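Local coordinates for protein inactive glucansucrase (Lactobacillus reuteri, PDB 5JBD) that belongs to glycoside hydrolase family 70, is named an inactive glucansucrase, has a TIM-barrel fold and binds a calcium ion, at residues 263-266 and 267-271; 462-465 and 466-469; 731-734 and 735-739. One frame throughout, in Å; residues are numbered along the deposited sequence.

Contact 1: residues 263-266 and 267-271; sequences LNYG and KLMGY
The Tyr-265 ring carries Met-269 over one face, with Met-269 CG 4.1 Å from the ring centroid in a CH-pi contact and close above CE1. The sulfur lies further out and oblique to the ring, which makes this a Met-aromatic contact led by the methylene rather than by SD. At the far end of the same ring, the hydroxyl meets the edge of Tyr-271 almost in its plane, Tyr-265 OH standing 3.5 Å from Tyr-271 CE2; the two ring planes are inclined at 70°. Met-269 CB in turn rests near the rim of one Tyr-271 face, so the methionine touches both tyrosines. With CG anti to its own nitrogen (chi1 179°), Tyr-265 leans forward along the chain toward them. The backbone beneath is the single-turn helix 265-269, closed by a Schellman motif: Gly-270 takes positive phi, Tyr-271 N bonds to Gly-266 O at 2.9 Å, and the inner bond from Gly-270 N to Lys-267 O is weak. At the start of the turn, Leu-268 CD1 lies 3.7 Å from Asn-264 CB, while Asn-264 ND2 bonds back to Tyr-260 O. Phe-261 and Leu-715 also pack on Tyr-265.

Contact 2: residues 462-465 and 466-469; sequences QVYY and GDLY
Tyr-464 and Tyr-465 give their carbonyls to a short, weakly bonded helical turn, 465-468, that follows strand 460-464: Asp-467 N bonds to Tyr-464 O at 2.9 Å, and Tyr-465 O receives both Leu-468 N and Tyr-469 N. The two donors reach Tyr-465 O differently, Leu-468 N from above the carbonyl plane and Tyr-469 N, 3.0 Å away, nearly in line with the C=O. The Tyr-464 side chain has CG anti to N (chi1 -179°), which lays its ring against the peptide joining Tyr-465 to Gly-466; Gly-466 N sits 3.4 Å above one face, toward the rim, and Gly-466 CA is 3.5 Å from Tyr-464 CE2. The Tyr-465 ring instead meets that of Tyr-469 rim to rim, planes 24° apart, with Tyr-465 CE1 3.6 Å from Tyr-469 CB. Asp-467 brings OD2 alongside Tyr-464 CB, yet its carboxylate is held from outside, by a salt bridge to Arg-395 and hydrogen bonds with Tyr-450 OH and Thr-390 OG1, which would favour the ionised form. Tyr-475 stacks on the Tyr-465 ring. This helical turn follows a barrel strand flanked by parallel strands 385-388 and 652-654, while Val-463 and Leu-468 face helix 483-496.

Contact 3: residues 731-734 and 735-739; sequences ANTI and AALHK
Ile-734 and His-738, one helical turn apart, lie side by side and point the same way from helix 727-739. The touch is made by one methyl: Ile-734 CG2 is 3.5 Å from His-738 CE1. Ile-734 places CG1 beside its backbone N (chi1 -67°), which leaves CG2 anti to that nitrogen and leaning on toward the histidine. The imidazole also has the carbonyl of Ile-734 over one face, the oxygen 3.3 Å above the ring plane and displaced toward the rim near CG. That same oxygen accepts His-738 N at 2.9 Å, with an N-H...O angle of 164°, so backbone bond and ring contact share one atom. Both ring nitrogens are tied down from outside, ND1 to Asp-274 O and NE2 to Asp-278 OD2, which fixes the rotation of the ring and is consistent with a proton on each.

The neighbouring pair is looser. Leu-737 leans back over the preceding turn, its CG 3.4 Å from Thr-733 O, while Leu-737 CD1 only approaches Thr-733 CG2 at 4.3 Å. The Thr-733 hydroxyl is engaged by Tyr-671 O and Glu-729 O. Ala-735 and Ala-736 present just their methyls, Ala-736 CB being 3.5 Å from Asn-732 O.

Regular i to i+4 bonding runs throughout, Leu-737 N to Thr-733 O being 3.0 Å. Ile-734, Leu-737 and His-738 face Val-744 of strand 743-748, and Thr-733 and Leu-737 meet helix 670-676. This is the packing of an outer helix in a TIM barrel, here the helix of the beta-alpha-beta crossover between adjacent parallel strands 688-691 and 743-748.

Overall arrangement
Contact 2 is wholly buried, whereas contacts 1 and 3 are partly so and lie further from the centre of the chain. Contacts 2 and 3 both belong to the barrel, one at the end of a parallel strand and the other on an outer helix, with nearest atoms about 12 Å apart. Contact 1, a one-turn helix with its C-terminal Schellman motif, touches contact 3 directly: Tyr-271 CB packs 3.7 Å from Ala-731 CB. Aromatic side chains dominate contacts 1 and 2, paired with methionine in the first and lying beside an externally bonded carboxylate in the second; contact 3 is carried by regular helical backbone bonds, with Ile-734 beside one imidazole, whereas contact 2 is only weakly helical.

Contact 1: residues 263-266 and 267-271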
loop_
_atom_site.group_PDB
_atom_site.type_symbol
_atom_site.label_atom_id
_atom_site.label_comp_id
_atom_site.label_asym_id
_atom_site.label_seq_id
_atom_site.Cartn_x
_atom_site.Cartn_y
_atom_site.Cartn_z
ATOM N N LEU A 263 8.928 12.905 -12.259
ATOM C CA LEU A 263 10.191 12.789 -12.997
ATOM C C LEU A 263 10.914 14.124 -13.184
ATOM O O LEU A 263 12.072 14.129 -13.619
ATOM C CB LEU A 263 9.971 12.122 -14.369
ATOM C CG LEU A 263 9.553 10.642 -14.397
ATOM C CD1 LEU A 263 8.973 10.266 -15.760
ATOM C CD2 LEU A 263 10.700 9.698 -14.048
ATOM N N ASN A 264 10.238 15.237 -12.862
ATOM C CA ASN A 264 10.809 16.575 -12.901
ATOM C C ASN A 264 10.503 17.390 -11.622
ATOM O O ASN A 264 10.476 18.623 -11.669
ATOM C CB ASN A 264 10.253 17.300 -14.137
ATOM C CG ASN A 264 10.736 16.678 -15.424
ATOM O OD1 ASN A 264 11.857 16.917 -15.844
ATOM N ND2 ASN A 264 9.910 15.854 -16.032
ATOM N N TYR A 265 10.321 16.698 -10.494
ATOM C CA TYR A 265 9.774 17.298 -9.256
ATOM C C TYR A 265 10.427 18.622 -8.828
ATOM O O TYR A 265 9.747 19.661 -8.711
ATOM C CB TYR A 265 9.798 16.284 -8.100
ATOM C CG TYR A 265 9.282 16.858 -6.799
ATOM C CD1 TYR A 265 7.927 17.128 -6.632
ATOM C CD2 TYR A 265 10.146 17.171 -5.757
ATOM C CE1 TYR A 265 7.440 17.687 -5.463
ATOM C CE2 TYR A 265 9.666 17.703 -4.564
ATOM C CZ TYR A 265 8.309 17.954 -4.427
ATOM O OH TYR A 265 7.818 18.523 -3.282
ATOM N N GLY A 266 11.730 18.595 -8.575
ATOM C CA GLY A 266 12.431 19.787 -8.095
ATOM C C GLY A 266 12.345 20.967 -9.071
ATOM O O GLY A 266 12.065 22.106 -8.667
ATOM N N LYS A 267 12.588 20.691 -10.355
ATOM C CA LYS A 267 12.523 21.734 -11.395
ATOM C C LYS A 267 11.156 22.388 -11.429
ATOM O O LYS A 267 11.057 23.595 -11.484
ATOM C CB LYS A 267 12.856 21.166 -12.778
ATOM C CG LYS A 267 14.342 20.943 -12.960
ATOM C CD LYS A 267 14.791 20.619 -14.361
ATOM C CE LYS A 267 16.319 20.683 -14.465
ATOM N NZ LYS A 267 16.853 20.146 -15.744
ATOM N N LEU A 268 10.114 21.572 -11.361
ATOM C CA LEU A 268 8.752 22.064 -11.459
ATOM C C LEU A 268 8.245 22.796 -10.211
ATOM O O LEU A 268 7.341 23.616 -10.317
ATOM C CB LEU A 268 7.811 20.917 -11.809
ATOM C CG LEU A 268 8.019 20.333 -13.204
ATOM C CD1 LEU A 268 7.132 19.120 -13.372
ATOM C CD2 LEU A 268 7.750 21.379 -14.288
ATOM N N MET A 269 8.828 22.510 -9.045
ATOM C CA MET A 269 8.463 23.211 -7.797
ATOM C C MET A 269 9.333 24.428 -7.501
ATOM O O MET A 269 9.023 25.193 -6.595
ATOM C CB MET A 269 8.546 22.250 -6.606
ATOM C CG MET A 269 7.492 21.151 -6.621
ATOM S SD MET A 269 5.783 21.748 -6.686
ATOM C CE MET A 269 5.705 22.672 -5.146
ATOM N N GLY A 270 10.408 24.617 -8.264
ATOM C CA GLY A 270 11.411 25.622 -7.939
ATOM C C GLY A 270 12.229 25.259 -6.705
ATOM O O GLY A 270 12.785 26.132 -6.044
ATOM N N TYR A 271 12.332 23.961 -6.419
ATOM C CA TYR A 271 13.185 23.462 -5.352
ATOM C C TYR A 271 14.540 23.088 -5.994
ATOM O O TYR A 271 14.873 23.593 -7.075
ATOM C CB TYR A 271 12.512 22.274 -4.666
ATOM C CG TYR A 271 11.191 22.549 -3.967
ATOM C CD1 TYR A 271 10.796 23.840 -3.603
ATOM C CD2 TYR A 271 10.356 21.500 -3.623
ATOM C CE1 TYR A 271 9.594 24.065 -2.959
ATOM C CE2 TYR A 271 9.159 21.717 -2.969
ATOM C CZ TYR A 271 8.782 23.000 -2.631
ATOM O OH TYR A 271 7.588 23.217 -1.986
#

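Contact 2: residues 462-465 and 466-469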
loop_
_atom_site.group_PDB
_atom_site.type_symbol
_atom_site.label_atom_id
_atom_site.label_comp_id
_atom_site.label_asym_id
_atom_site.label_seq_id
_atom_site.Cartn_x
_atom_site.Cartn_y
_atom_site.Cartn_z
ATOM N N GLN A 462 16.892 -6.351 -3.773
ATOM C CA GLN A 462 16.409 -5.230 -2.990
ATOM C C GLN A 462 16.626 -5.511 -1.500
ATOM O O GLN A 462 16.084 -6.479 -0.979
ATOM C CB GLN A 462 14.933 -4.976 -3.308
ATOM C CG GLN A 462 14.178 -3.985 -2.413
ATOM C CD GLN A 462 13.165 -4.676 -1.494
ATOM O OE1 GLN A 462 12.175 -5.225 -1.970
ATOM N NE2 GLN A 462 13.411 -4.651 -0.186
ATOM N N VAL A 463 17.411 -4.648 -0.845
ATOM C CA VAL A 463 17.682 -4.709 0.597
ATOM C C VAL A 463 16.615 -3.881 1.348
ATOM O O VAL A 463 16.120 -2.873 0.813
ATOM C CB VAL A 463 19.102 -4.184 0.899
ATOM C CG1 VAL A 463 19.374 -4.172 2.400
ATOM C CG2 VAL A 463 20.154 -5.005 0.164
ATOM N N TYR A 464 16.248 -4.314 2.557
ATOM C CA TYR A 464 15.199 -3.654 3.373
ATOM C C TYR A 464 15.797 -2.817 4.500
ATOM O O TYR A 464 16.609 -3.328 5.286
ATOM C CB TYR A 464 14.279 -4.697 3.987
ATOM C CG TYR A 464 13.129 -4.162 4.842
ATOM C CD1 TYR A 464 12.258 -3.187 4.361
ATOM C CD2 TYR A 464 12.903 -4.661 6.129
ATOM C CE1 TYR A 464 11.200 -2.722 5.136
ATOM C CE2 TYR A 464 11.846 -4.215 6.909
ATOM C CZ TYR A 464 11.002 -3.234 6.416
ATOM O OH TYR A 464 9.949 -2.799 7.193
ATOM N N TYR A 465 15.369 -1.551 4.589
ATOM C CA TYR A 465 15.757 -0.642 5.676
ATOM C C TYR A 465 15.733 -1.296 7.060
ATOM O O TYR A 465 16.697 -1.160 7.829
ATOM C CB TYR A 465 14.849 0.597 5.704
ATOM C CG TYR A 465 14.948 1.419 6.987
ATOM C CD1 TYR A 465 16.131 2.081 7.320
ATOM C CD2 TYR A 465 13.856 1.537 7.865
ATOM C CE1 TYR A 465 16.242 2.828 8.489
ATOM C CE2 TYR A 465 13.953 2.293 9.032
ATOM C CZ TYR A 465 15.146 2.937 9.337
ATOM O OH TYR A 465 15.273 3.696 10.479
ATOM N N GLY A 466 14.638 -1.988 7.370
ATOM C CA GLY A 466 14.473 -2.643 8.678
ATOM C C GLY A 466 15.352 -3.860 8.988
ATOM O O GLY A 466 15.308 -4.384 10.110
ATOM N N ASP A 467 16.106 -4.351 7.997
ATOM C CA ASP A 467 17.100 -5.394 8.218
ATOM C C ASP A 467 18.474 -4.802 8.527
ATOM O O ASP A 467 19.327 -5.496 9.091
ATOM C CB ASP A 467 17.174 -6.348 7.010
ATOM C CG ASP A 467 15.919 -7.211 6.862
ATOM O OD1 ASP A 467 15.266 -7.493 7.889
ATOM O OD2 ASP A 467 15.590 -7.615 5.716
ATOM N N LEU A 468 18.679 -3.517 8.210
ATOM C CA LEU A 468 19.900 -2.790 8.610
ATOM C C LEU A 468 19.731 -1.974 9.894
ATOM O O LEU A 468 20.700 -1.790 10.619
ATOM C CB LEU A 468 20.378 -1.863 7.490
ATOM C CG LEU A 468 20.764 -2.502 6.146
ATOM C CD1 LEU A 468 21.360 -1.455 5.214
ATOM C CD2 LEU A 468 21.744 -3.643 6.334
ATOM N N TYR A 469 18.519 -1.497 10.180
ATOM C CA TYR A 469 18.267 -0.616 11.325
ATOM C C TYR A 469 17.031 -1.075 12.087
ATOM O O TYR A 469 16.107 -1.655 11.489
ATOM C CB TYR A 469 18.090 0.841 10.845
ATOM C CG TYR A 469 19.341 1.367 10.170
ATOM C CD1 TYR A 469 20.389 1.922 10.926
ATOM C CD2 TYR A 469 19.506 1.266 8.781
ATOM C CE1 TYR A 469 21.560 2.369 10.313
ATOM C CE2 TYR A 469 20.667 1.715 8.161
ATOM C CZ TYR A 469 21.691 2.257 8.912
ATOM O OH TYR A 469 22.843 2.694 8.291
#

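Contact 3: residues 731-734 and 735-739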
loop_
_atom_site.group_PDB
_atom_site.type_symbol
_atom_site.label_atom_id
_atom_site.label_comp_id
_atom_site.label_asym_id
_atom_site.label_seq_id
_atom_site.Cartn_x
_atom_site.Cartn_y
_atom_site.Cartn_z
ATOM N N ALA A 731 13.665 17.248 -2.311
ATOM C CA ALA A 731 14.439 17.637 -3.495
ATOM C C ALA A 731 15.943 17.733 -3.225
ATOM O O ALA A 731 16.752 17.306 -4.058
ATOM C CB ALA A 731 13.924 18.947 -4.071
ATOM N N ASN A 732 16.319 18.298 -2.072
ATOM C CA ASN A 732 17.730 18.340 -1.670
ATOM C C ASN A 732 18.285 16.942 -1.406
ATOM O O ASN A 732 19.430 16.667 -1.743
ATOM C CB ASN A 732 17.931 19.217 -0.429
ATOM C CG ASN A 732 17.918 20.700 -0.753
ATOM O OD1 ASN A 732 18.347 21.143 -1.837
ATOM N ND2 ASN A 732 17.428 21.478 0.181
ATOM N N THR A 733 17.458 16.062 -0.834
ATOM C CA THR A 733 17.856 14.673 -0.587
ATOM C C THR A 733 18.103 13.914 -1.893
ATOM O O THR A 733 19.111 13.216 -2.025
ATOM C CB THR A 733 16.808 13.946 0.284
ATOM O OG1 THR A 733 16.652 14.669 1.512
ATOM C CG2 THR A 733 17.230 12.513 0.588
ATOM N N ILE A 734 17.205 14.084 -2.867
ATOM C CA ILE A 734 17.386 13.450 -4.181
ATOM C C ILE A 734 18.699 13.922 -4.820
ATOM O O ILE A 734 19.461 13.110 -5.364
ATOM C CB ILE A 734 16.183 13.698 -5.110
ATOM C CG1 ILE A 734 14.956 12.967 -4.563
ATOM C CG2 ILE A 734 16.482 13.213 -6.531
ATOM C CD1 ILE A 734 13.649 13.400 -5.170
ATOM N N ALA A 735 18.962 15.225 -4.737
ATOM C CA ALA A 735 20.199 15.811 -5.292
ATOM C C ALA A 735 21.447 15.255 -4.613
ATOM O O ALA A 735 22.443 14.963 -5.283
ATOM C CB ALA A 735 20.175 17.322 -5.182
ATOM N N ALA A 736 21.382 15.107 -3.287
ATOM C CA ALA A 736 22.487 14.514 -2.525
ATOM C C ALA A 736 22.760 13.060 -2.935
ATOM O O ALA A 736 23.914 12.672 -3.101
ATOM C CB ALA A 736 22.217 14.606 -1.026
ATOM N N LEU A 737 21.707 12.275 -3.131
ATOM C CA LEU A 737 21.863 10.903 -3.619
ATOM C C LEU A 737 22.437 10.885 -5.041
ATOM O O LEU A 737 23.318 10.085 -5.344
ATOM C CB LEU A 737 20.531 10.152 -3.566
ATOM C CG LEU A 737 19.995 9.913 -2.143
ATOM C CD1 LEU A 737 18.548 9.475 -2.176
ATOM C CD2 LEU A 737 20.840 8.885 -1.398
ATOM N N HIS A 738 21.940 11.782 -5.903
ATOM C CA HIS A 738 22.494 11.934 -7.247
ATOM C C HIS A 738 23.980 12.284 -7.207
ATOM O O HIS A 738 24.761 11.708 -7.953
ATOM C CB HIS A 738 21.753 13.016 -8.043
ATOM C CG HIS A 738 20.429 12.578 -8.584
ATOM N ND1 HIS A 738 19.454 13.479 -8.943
ATOM C CD2 HIS A 738 19.927 11.347 -8.853
ATOM C CE1 HIS A 738 18.400 12.825 -9.389
ATOM N NE2 HIS A 738 18.656 11.529 -9.336
ATOM N N LYS A 739 24.359 13.200 -6.315
ATOM C CA LYS A 739 25.770 13.605 -6.143
ATOM C C LYS A 739 26.669 12.400 -5.770
ATOM O O LYS A 739 27.801 12.253 -6.272
ATOM C CB LYS A 739 25.853 14.716 -5.081
ATOM C CG LYS A 739 27.152 15.523 -5.036
ATOM C CD LYS A 739 26.977 16.755 -4.133
ATOM C CE LYS A 739 28.045 17.835 -4.312
ATOM N NZ LYS A 739 29.400 17.300 -4.647
#